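Local structure of glycosyl transferases group 1 family protein (Francisella tularensis subsp. tularensis, 5I45) at residues Trp21-Phe35 / Glu104-Ala118. The protein is probably a glycosyltransferase that passes a sugar from an activated donor to an acceptor, and is represented here by its C-terminal domain. Numbering follows the deposited sequence.
Sequences WQDKKIPGKYGIGIF and EIPSWYRALDIVVCA
Strand 30-35 runs parallel to strand 114-117, their axes 4.7 Å apart, with Gly-33 N bonding to Ile-114 O and Val-116 N to Gly-33 O. They are the two central strands of the six-stranded parallel sheet in this C-terminal domain, Rossmann-like as in GT-B glycosyltransferases, and helix 104-111 leads into the second of them. At the start of the pairing, Gly-31 O takes Asp-113 N at 2.9 Å and, weakly, Ile-114 N. On one sheet face Ile-32 lies beside Ile-114 and Val-116, and Phe-47 of helix 44-57 packs on Ile-32 and Val-116. On the other, Leu-112 spreads its methyls over the glycines of strand 30-35: CD2 sits 3.6 Å from Gly-31 C, and CD1 lies over Gly-33 CA. CD1 also touches Phe-35, whose ring forms an offset stack with Tyr-109, centroids 3.9 Å apart and planes inclined by 11°. Trp-108 CB meets the edge of the same phenyl ring. The Trp-108 indole in turn carries Lys-24 across one face, with CE above the six-membered ring and NZ 4.0 Å from the five-membered centroid, a cation-pi contact 8° off the normal. A bend at chi2 (-60°) lays the lysine chain over the indole, and NZ ends 2.8 Å from Ser-107 OG as its hydrogen-bond donor. Trp-21 packs on Ala-111 and Leu-112, while its NE1 bonds to Gly-28 O. A water links the start of strand 30-35 to the turn after helix 104-111, accepting from Gly-31 N and donating to Ala-111 O and Asp-113 OD1, while Asp-113 OD2 pairs with Arg-181.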
ATOM      1  N   TRP A  21      -6.588 -11.720  -4.619  1.00 10.88           N
ATOM      2  CA  TRP A  21      -5.494 -11.997  -3.693  1.00 10.84           C
ATOM      3  C   TRP A  21      -5.121 -13.481  -3.734  1.00 11.31           C
ATOM      4  O   TRP A  21      -3.934 -13.819  -3.817  1.00 11.19           O
ATOM      5  CB  TRP A  21      -5.861 -11.562  -2.267  1.00 10.94           C
ATOM      6  CG  TRP A  21      -4.807 -11.947  -1.304  1.00 11.43           C
ATOM      7  CD1 TRP A  21      -4.770 -13.103  -0.572  1.00 12.26           C
ATOM      8  CD2 TRP A  21      -3.563 -11.268  -1.044  1.00 11.67           C
ATOM      9  NE1 TRP A  21      -3.590 -13.183   0.125  1.00 12.73           N
ATOM     10  CE2 TRP A  21      -2.840 -12.065  -0.128  1.00 12.44           C
ATOM     11  CE3 TRP A  21      -2.993 -10.076  -1.489  1.00 11.64           C
ATOM     12  CZ2 TRP A  21      -1.588 -11.690   0.362  1.00 13.09           C
ATOM     13  CZ3 TRP A  21      -1.737  -9.727  -1.003  1.00 12.31           C
ATOM     14  CH2 TRP A  21      -1.064 -10.525  -0.104  1.00 12.96           C
ATOM     15  N   GLN A  22      -6.113 -14.378  -3.674  1.00 11.75           N
ATOM     16  CA  GLN A  22      -5.799 -15.811  -3.751  1.00 12.81           C
ATOM     17  C   GLN A  22      -4.983 -16.149  -4.998  1.00 13.31           C
ATOM     18  O   GLN A  22      -4.048 -16.962  -4.925  1.00 13.91           O
ATOM     19  CB  GLN A  22      -7.083 -16.658  -3.698  1.00 13.76           C
ATOM     20  CG  GLN A  22      -7.732 -16.689  -2.338  1.00 14.11           C
ATOM     21  CD  GLN A  22      -6.821 -17.286  -1.300  1.00 15.29           C
ATOM     22  OE1 GLN A  22      -6.314 -18.420  -1.487  1.00 16.96           O
ATOM     23  NE2 GLN A  22      -6.593 -16.576  -0.212  1.00 15.96           N
ATOM     24  N   ASP A  23      -5.291 -15.510  -6.118  1.00 13.63           N
ATOM     25  CA  ASP A  23      -4.623 -15.837  -7.391  1.00 14.97           C
ATOM     26  C   ASP A  23      -3.153 -15.475  -7.378  1.00 15.08           C
ATOM     27  O   ASP A  23      -2.408 -15.973  -8.191  1.00 16.43           O
ATOM     28  CB  ASP A  23      -5.289 -15.110  -8.564  1.00 15.50           C
ATOM     29  CG  ASP A  23      -6.705 -15.587  -8.855  1.00 16.94           C
ATOM     30  OD1 ASP A  23      -7.151 -16.625  -8.347  1.00 17.54           O
ATOM     31  OD2 ASP A  23      -7.365 -14.852  -9.603  1.00 18.91           O
ATOM     32  N   LYS A  24      -2.728 -14.623  -6.437  1.00 14.45           N
ATOM     33  CA  LYS A  24      -1.287 -14.275  -6.318  1.00 15.52           C
ATOM     34  C   LYS A  24      -0.440 -15.383  -5.692  1.00 16.46           C
ATOM     35  O   LYS A  24       0.786 -15.345  -5.755  1.00 17.37           O
ATOM     36  CB  LYS A  24      -1.113 -12.970  -5.537  1.00 15.46           C
ATOM     37  CG  LYS A  24      -1.754 -11.748  -6.215  1.00 15.35           C
ATOM     38  CD  LYS A  24      -1.169 -11.484  -7.591  1.00 17.06           C
ATOM     39  CE  LYS A  24      -1.594 -10.136  -8.145  1.00 17.42           C
ATOM     40  NZ  LYS A  24      -1.082  -9.945  -9.520  1.00 19.49           N
ATOM     41  N   LYS A  25      -1.086 -16.361  -5.092  1.00 16.33           N
ATOM     42  CA  LYS A  25      -0.407 -17.522  -4.482  1.00 17.39           C
ATOM     43  C   LYS A  25       0.618 -17.116  -3.440  1.00 17.15           C
ATOM     44  O   LYS A  25       1.777 -17.597  -3.439  1.00 17.79           O
ATOM     45  CB  LYS A  25       0.203 -18.457  -5.536  1.00 19.73           C
ATOM     46  CG  LYS A  25      -0.825 -18.956  -6.554  1.00 21.12           C
ATOM     47  CD  LYS A  25      -1.961 -19.781  -5.964  1.00 22.44           C
ATOM     48  CE  LYS A  25      -1.797 -21.289  -6.088  1.00 25.00           C
ATOM     49  NZ  LYS A  25      -0.885 -21.966  -5.111  1.00 27.12           N
ATOM     50  N   ILE A  26       0.202 -16.224  -2.559  0.60 16.34           N
ATOM     51  CA  ILE A  26       1.046 -15.856  -1.429  0.60 16.73           C
ATOM     52  C   ILE A  26       0.274 -16.012  -0.142  0.60 16.55           C
ATOM     53  O   ILE A  26      -0.936 -15.982  -0.122  0.60 15.83           O
ATOM     54  CB  ILE A  26       1.709 -14.481  -1.577  0.60 16.93           C
ATOM     55  CG1 ILE A  26       0.685 -13.407  -1.884  0.60 15.83           C
ATOM     56  CG2 ILE A  26       2.789 -14.537  -2.656  0.60 17.62           C
ATOM     57  CD1 ILE A  26       1.242 -11.995  -1.862  0.60 16.37           C
ATOM     58  N   PRO A  27       0.986 -16.193   0.962  1.00 15.70           N
ATOM     59  CA  PRO A  27       0.286 -16.507   2.210  1.00 16.28           C
ATOM     60  C   PRO A  27      -0.616 -15.388   2.733  1.00 15.29           C
ATOM     61  O   PRO A  27      -0.354 -14.212   2.477  1.00 15.72           O
ATOM     62  CB  PRO A  27       1.438 -16.865   3.194  1.00 16.89           C
ATOM     63  CG  PRO A  27       2.656 -16.399   2.566  1.00 16.75           C
ATOM     64  CD  PRO A  27       2.449 -16.251   1.105  1.00 16.25           C
ATOM     65  N   GLY A  28      -1.674 -15.777   3.420  1.00 15.63           N
ATOM     66  CA  GLY A  28      -2.633 -14.879   4.015  1.00 15.12           C
ATOM     67  C   GLY A  28      -3.892 -14.737   3.210  1.00 15.77           C
ATOM     68  O   GLY A  28      -4.021 -15.264   2.102  1.00 15.37           O
ATOM     69  N   LYS A  29      -4.824 -13.972   3.757  1.00 15.89           N
ATOM     70  CA  LYS A  29      -6.119 -13.772   3.121  1.00 17.14           C
ATOM     71  C   LYS A  29      -6.378 -12.346   2.633  1.00 15.69           C
ATOM     72  O   LYS A  29      -7.200 -12.127   1.755  1.00 15.65           O
ATOM     73  CB  LYS A  29      -7.216 -14.195   4.093  1.00 19.46           C
ATOM     74  CG  LYS A  29      -7.228 -15.699   4.339  1.00 22.37           C
ATOM     75  CD  LYS A  29      -8.279 -16.099   5.358  1.00 24.65           C
ATOM     76  CE  LYS A  29      -8.174 -17.571   5.710  1.00 26.59           C
ATOM     77  NZ  LYS A  29      -8.469 -18.413   4.527  1.00 28.65           N
ATOM     78  N   TYR A  30      -5.675 -11.384   3.213  1.00 13.92           N
ATOM     79  CA  TYR A  30      -5.876  -9.940   2.930  1.00 13.37           C
ATOM     80  C   TYR A  30      -4.519  -9.306   2.835  1.00 11.65           C
ATOM     81  O   TYR A  30      -3.610  -9.647   3.607  1.00 11.86           O
ATOM     82  CB  TYR A  30      -6.653  -9.264   4.072  1.00 14.00           C
ATOM     83  CG  TYR A  30      -7.962  -9.917   4.384  1.00 16.37           C
ATOM     84  CD1 TYR A  30      -9.107  -9.617   3.640  1.00 18.13           C
ATOM     85  CD2 TYR A  30      -8.058 -10.864   5.389  1.00 18.06           C
ATOM     86  CE1 TYR A  30     -10.321 -10.243   3.916  1.00 20.62           C
ATOM     87  CE2 TYR A  30      -9.261 -11.508   5.665  1.00 20.68           C
ATOM     88  CZ  TYR A  30     -10.379 -11.200   4.919  1.00 21.43           C
ATOM     89  OH  TYR A  30     -11.568 -11.838   5.234  1.00 24.74           O
ATOM     90  N   GLY A  31      -4.378  -8.366   1.910  1.00 10.62           N
ATOM     91  CA  GLY A  31      -3.117  -7.724   1.660  1.00  9.91           C
ATOM     92  C   GLY A  31      -3.019  -6.234   1.840  1.00  9.37           C
ATOM     93  O   GLY A  31      -3.975  -5.480   1.609  1.00  9.27           O
ATOM     94  N   ILE A  32      -1.828  -5.824   2.203  1.00  9.16           N
ATOM     95  CA  ILE A  32      -1.404  -4.430   2.330  1.00  9.23           C
ATOM     96  C   ILE A  32      -0.207  -4.255   1.427  1.00  9.33           C
ATOM     97  O   ILE A  32       0.705  -5.092   1.503  1.00 10.42           O
ATOM     98  CB  ILE A  32      -0.965  -4.093   3.768  1.00  9.78           C
ATOM     99  CG1 ILE A  32      -2.052  -4.392   4.778  1.00 10.21           C
ATOM    100  CG2 ILE A  32      -0.453  -2.667   3.871  1.00  9.97           C
ATOM    101  CD1 ILE A  32      -1.451  -4.780   6.115  1.00 10.72           C
ATOM    102  N   GLY A  33      -0.126  -3.209   0.621  1.00  8.89           N
ATOM    103  CA  GLY A  33       1.002  -3.035  -0.259  1.00  8.85           C
ATOM    104  C   GLY A  33       1.619  -1.654  -0.234  1.00  8.51           C
ATOM    105  O   GLY A  33       0.974  -0.650   0.128  1.00  8.80           O
ATOM    106  N   ILE A  34       2.885  -1.619  -0.654  1.00  8.65           N
ATOM    107  CA  ILE A  34       3.612  -0.401  -0.922  1.00  9.08           C
ATOM    108  C   ILE A  34       4.278  -0.562  -2.295  1.00  9.21           C
ATOM    109  O   ILE A  34       4.889  -1.587  -2.573  1.00  9.62           O
ATOM    110  CB  ILE A  34       4.629  -0.013   0.186  1.00  9.15           C
ATOM    111  CG1 ILE A  34       5.235   1.366  -0.121  1.00  9.42           C
ATOM    112  CG2 ILE A  34       5.706  -1.054   0.379  1.00  9.36           C
ATOM    113  CD1 ILE A  34       5.943   2.009   1.048  1.00 10.09           C
ATOM    114  N   PHE A  35       4.113   0.443  -3.135  1.00  9.81           N
ATOM    115  CA  PHE A  35       4.572   0.405  -4.517  1.00 10.63           C
ATOM    116  C   PHE A  35       5.738   1.320  -4.759  1.00 11.42           C
ATOM    117  O   PHE A  35       5.770   2.430  -4.237  1.00 13.09           O
ATOM    118  CB  PHE A  35       3.409   0.838  -5.442  1.00 11.23           C
ATOM    119  CG  PHE A  35       2.326  -0.170  -5.536  1.00 11.27           C
ATOM    120  CD1 PHE A  35       1.391  -0.295  -4.529  1.00 11.24           C
ATOM    121  CD2 PHE A  35       2.236  -1.013  -6.651  1.00 12.13           C
ATOM    122  CE1 PHE A  35       0.366  -1.223  -4.644  1.00 11.50           C
ATOM    123  CE2 PHE A  35       1.227  -1.947  -6.746  1.00 12.44           C
ATOM    124  CZ  PHE A  35       0.304  -2.066  -5.741  1.00 11.99           C
ATOM    125  N   GLU A 104       0.781  -6.214 -14.454  0.50 27.07           N
ATOM    126  CA  GLU A 104       1.075  -6.808 -13.167  0.50 27.36           C
ATOM    127  C   GLU A 104       0.670  -5.805 -12.111  0.50 25.16           C
ATOM    128  O   GLU A 104      -0.150  -6.095 -11.249  0.50 25.33           O
ATOM    129  CB  GLU A 104       2.548  -7.145 -13.027  0.50 28.84           C
ATOM    130  CG  GLU A 104       2.989  -8.241 -13.957  0.50 30.88           C
ATOM    131  CD  GLU A 104       2.246  -9.545 -13.743  0.50 31.79           C
ATOM    132  OE1 GLU A 104       2.913 -10.591 -13.658  0.50 33.54           O
ATOM    133  OE2 GLU A 104       1.005  -9.526 -13.638  0.50 32.81           O
ATOM    134  N   ILE A 105       1.222  -4.604 -12.223  0.50 22.14           N
ATOM    135  CA  ILE A 105       0.959  -3.543 -11.269  0.50 20.16           C
ATOM    136  C   ILE A 105      -0.545  -3.264 -11.037  0.50 18.75           C
ATOM    137  O   ILE A 105      -1.010  -3.389  -9.912  0.50 17.75           O
ATOM    138  CB  ILE A 105       1.754  -2.283 -11.652  0.50 20.12           C
ATOM    139  CG1 ILE A 105       3.240  -2.620 -11.666  0.50 20.22           C
ATOM    140  CG2 ILE A 105       1.449  -1.144 -10.698  0.50 19.67           C
ATOM    141  CD1 ILE A 105       3.716  -3.263 -10.391  0.50 20.05           C
ATOM    142  N   PRO A 106      -1.302  -2.884 -12.081  1.00 18.11           N
ATOM    143  CA  PRO A 106      -2.765  -2.707 -11.870  1.00 17.03           C
ATOM    144  C   PRO A 106      -3.426  -3.925 -11.193  1.00 16.42           C
ATOM    145  O   PRO A 106      -4.305  -3.773 -10.319  1.00 14.91           O
ATOM    146  CB  PRO A 106      -3.300  -2.477 -13.292  1.00 18.13           C
ATOM    147  CG  PRO A 106      -2.138  -1.868 -14.025  1.00 18.64           C
ATOM    148  CD  PRO A 106      -0.897  -2.488 -13.455  1.00 18.66           C
ATOM    149  N   SER A 107      -2.962  -5.133 -11.528  1.00 16.19           N
ATOM    150  CA  SER A 107      -3.536  -6.323 -10.915  1.00 15.96           C
ATOM    151  C   SER A 107      -3.215  -6.387  -9.429  1.00 14.43           C
ATOM    152  O   SER A 107      -3.981  -6.975  -8.665  1.00 14.29           O
ATOM    153  CB  SER A 107      -3.055  -7.629 -11.596  1.00 17.27           C
ATOM    154  OG  SER A 107      -1.711  -7.904 -11.329  1.00 20.02           O
ATOM    155  N   TRP A 108      -2.061  -5.860  -9.032  1.00 13.78           N
ATOM    156  CA  TRP A 108      -1.726  -5.849  -7.608  1.00 13.40           C
ATOM    157  C   TRP A 108      -2.651  -4.940  -6.840  1.00 12.06           C
ATOM    158  O   TRP A 108      -3.127  -5.300  -5.783  1.00 11.27           O
ATOM    159  CB  TRP A 108      -0.258  -5.468  -7.342  1.00 13.79           C
ATOM    160  CG  TRP A 108       0.637  -6.639  -7.367  1.00 15.64           C
ATOM    161  CD1 TRP A 108       1.520  -6.985  -8.333  1.00 17.41           C
ATOM    162  CD2 TRP A 108       0.685  -7.675  -6.391  1.00 15.91           C
ATOM    163  NE1 TRP A 108       2.158  -8.143  -8.000  1.00 18.11           N
ATOM    164  CE2 TRP A 108       1.656  -8.599  -6.813  1.00 16.95           C
ATOM    165  CE3 TRP A 108       0.016  -7.899  -5.188  1.00 15.86           C
ATOM    166  CZ2 TRP A 108       1.968  -9.747  -6.078  1.00 17.27           C
ATOM    167  CZ3 TRP A 108       0.339  -9.042  -4.459  1.00 16.48           C
ATOM    168  CH2 TRP A 108       1.292  -9.924  -4.901  1.00 16.79           C
ATOM    169  N   TYR A 109      -2.949  -3.760  -7.371  1.00 12.13           N
ATOM    170  CA  TYR A 109      -3.889  -2.890  -6.673  1.00 11.67           C
ATOM    171  C   TYR A 109      -5.217  -3.610  -6.468  1.00 11.44           C
ATOM    172  O   TYR A 109      -5.831  -3.499  -5.400  1.00 11.42           O
ATOM    173  CB  TYR A 109      -4.122  -1.582  -7.409  1.00 12.18           C
ATOM    174  CG  TYR A 109      -2.974  -0.616  -7.334  1.00 12.85           C
ATOM    175  CD1 TYR A 109      -2.702   0.060  -6.161  1.00 12.47           C
ATOM    176  CD2 TYR A 109      -2.169  -0.365  -8.429  1.00 13.76           C
ATOM    177  CE1 TYR A 109      -1.693   0.986  -6.091  1.00 13.23           C
ATOM    178  CE2 TYR A 109      -1.136   0.549  -8.350  1.00 14.66           C
ATOM    179  CZ  TYR A 109      -0.921   1.216  -7.177  1.00 13.88           C
ATOM    180  OH  TYR A 109       0.100   2.140  -7.083  1.00 15.14           O
ATOM    181  N   ARG A 110      -5.626  -4.378  -7.474  1.00 11.36           N
ATOM    182  CA  ARG A 110      -6.893  -5.124  -7.396  1.00 11.77           C
ATOM    183  C   ARG A 110      -6.913  -6.228  -6.351  1.00 11.45           C
ATOM    184  O   ARG A 110      -7.979  -6.690  -5.953  1.00 12.60           O
ATOM    185  CB  ARG A 110      -7.251  -5.698  -8.773  1.00 12.59           C
ATOM    186  CG  ARG A 110      -7.834  -4.661  -9.687  1.00 13.48           C
ATOM    187  CD  ARG A 110      -8.403  -5.250 -10.966  1.00 14.43           C
ATOM    188  NE  ARG A 110      -7.395  -5.500 -11.992  1.00 15.75           N
ATOM    189  CZ  ARG A 110      -6.901  -4.570 -12.811  1.00 16.04           C
ATOM    190  NH1 ARG A 110      -7.284  -3.281 -12.706  1.00 16.18           N
ATOM    191  NH2 ARG A 110      -6.002  -4.927 -13.732  1.00 17.60           N
ATOM    192  N   ALA A 111      -5.738  -6.664  -5.914  1.00 10.78           N
ATOM    193  CA  ALA A 111      -5.613  -7.716  -4.918  1.00 10.87           C
ATOM    194  C   ALA A 111      -5.479  -7.179  -3.493  1.00 10.31           C
ATOM    195  O   ALA A 111      -5.568  -7.966  -2.550  1.00 11.25           O
ATOM    196  CB  ALA A 111      -4.422  -8.605  -5.239  1.00 11.43           C
ATOM    197  N   LEU A 112      -5.269  -5.861  -3.338  1.00  9.67           N
ATOM    198  CA  LEU A 112      -4.943  -5.293  -2.022  1.00  9.90           C
ATOM    199  C   LEU A 112      -6.075  -4.536  -1.358  1.00  9.66           C
ATOM    200  O   LEU A 112      -6.785  -3.769  -2.007  1.00 10.25           O
ATOM    201  CB  LEU A 112      -3.761  -4.315  -2.184  1.00  9.96           C
ATOM    202  CG  LEU A 112      -2.463  -4.970  -2.635  1.00 10.51           C
ATOM    203  CD1 LEU A 112      -1.478  -3.909  -3.093  1.00 10.98           C
ATOM    204  CD2 LEU A 112      -1.877  -5.893  -1.584  1.00 10.92           C
ATOM    205  N   ASP A 113      -6.267  -4.745  -0.052  1.00  9.37           N
ATOM    206  CA  ASP A 113      -7.228  -3.971   0.711  1.00  9.48           C
ATOM    207  C   ASP A 113      -6.727  -2.593   1.099  1.00  8.76           C
ATOM    208  O   ASP A 113      -7.505  -1.673   1.183  1.00  8.75           O
ATOM    209  CB  ASP A 113      -7.686  -4.718   1.962  1.00 10.40           C
ATOM    210  CG  ASP A 113      -8.801  -5.680   1.669  1.00 11.86           C
ATOM    211  OD1 ASP A 113      -8.564  -6.747   1.092  1.00 12.98           O
ATOM    212  OD2 ASP A 113      -9.961  -5.319   1.974  1.00 13.99           O
ATOM    213  N   ILE A 114      -5.424  -2.499   1.384  1.00  8.27           N
ATOM    214  CA  ILE A 114      -4.834  -1.243   1.884  1.00  8.28           C
ATOM    215  C   ILE A 114      -3.573  -0.983   1.118  1.00  8.18           C
ATOM    216  O   ILE A 114      -2.802  -1.927   0.877  1.00  8.37           O
ATOM    217  CB  ILE A 114      -4.525  -1.353   3.390  1.00  8.72           C
ATOM    218  CG1 ILE A 114      -5.781  -1.694   4.200  1.00  9.07           C
ATOM    219  CG2 ILE A 114      -3.810  -0.102   3.887  1.00  8.63           C
ATOM    220  CD1 ILE A 114      -5.536  -2.050   5.657  1.00  9.49           C
ATOM    221  N   VAL A 115      -3.324   0.268   0.773  1.00  8.29           N
ATOM    222  CA  VAL A 115      -2.071   0.700   0.157  1.00  8.65           C
ATOM    223  C   VAL A 115      -1.483   1.813   0.997  1.00  8.33           C
ATOM    224  O   VAL A 115      -2.199   2.721   1.429  1.00  8.59           O
ATOM    225  CB  VAL A 115      -2.249   1.138  -1.312  1.00  9.28           C
ATOM    226  CG1 VAL A 115      -0.960   1.741  -1.867  1.00  9.88           C
ATOM    227  CG2 VAL A 115      -2.640  -0.053  -2.147  1.00  9.79           C
ATOM    228  N   VAL A 116      -0.169   1.706   1.254  1.00  8.36           N
ATOM    229  CA  VAL A 116       0.562   2.742   1.963  1.00  8.35           C
ATOM    230  C   VAL A 116       1.463   3.494   1.015  1.00  8.85           C
ATOM    231  O   VAL A 116       2.189   2.883   0.270  1.00  9.45           O
ATOM    232  CB  VAL A 116       1.383   2.158   3.132  1.00  8.57           C
ATOM    233  CG1 VAL A 116       2.120   3.250   3.867  1.00  9.05           C
ATOM    234  CG2 VAL A 116       0.463   1.411   4.096  1.00  8.69           C
ATOM    235  N   CYS A 117       1.397   4.829   1.064  1.00  9.14           N
ATOM    236  CA  CYS A 117       2.249   5.703   0.253  1.00 10.53           C
ATOM    237  C   CYS A 117       3.051   6.490   1.279  1.00 10.44           C
ATOM    238  O   CYS A 117       2.575   7.471   1.801  1.00 10.81           O
ATOM    239  CB  CYS A 117       1.340   6.581  -0.664  1.00 11.89           C
ATOM    240  SG  CYS A 117       0.135   5.645  -1.680  1.00 15.53           S
ATOM    241  N   ALA A 118       4.265   6.024   1.574  1.00 10.04           N
ATOM    242  CA  ALA A 118       5.057   6.497   2.715  1.00 10.40           C
ATOM    243  C   ALA A 118       6.198   7.449   2.347  1.00 10.62           C
ATOM    244  O   ALA A 118       7.054   7.730   3.180  1.00 10.23           O
ATOM    245  CB  ALA A 118       5.634   5.278   3.431  1.00 10.73           C
TER
HETATM  246  O   HOH W   1      -6.524  -8.159  -0.014  1.00 10.92           O
HETATM  247  O   HOH W   2       2.527   2.784  -2.477  1.00 12.36           O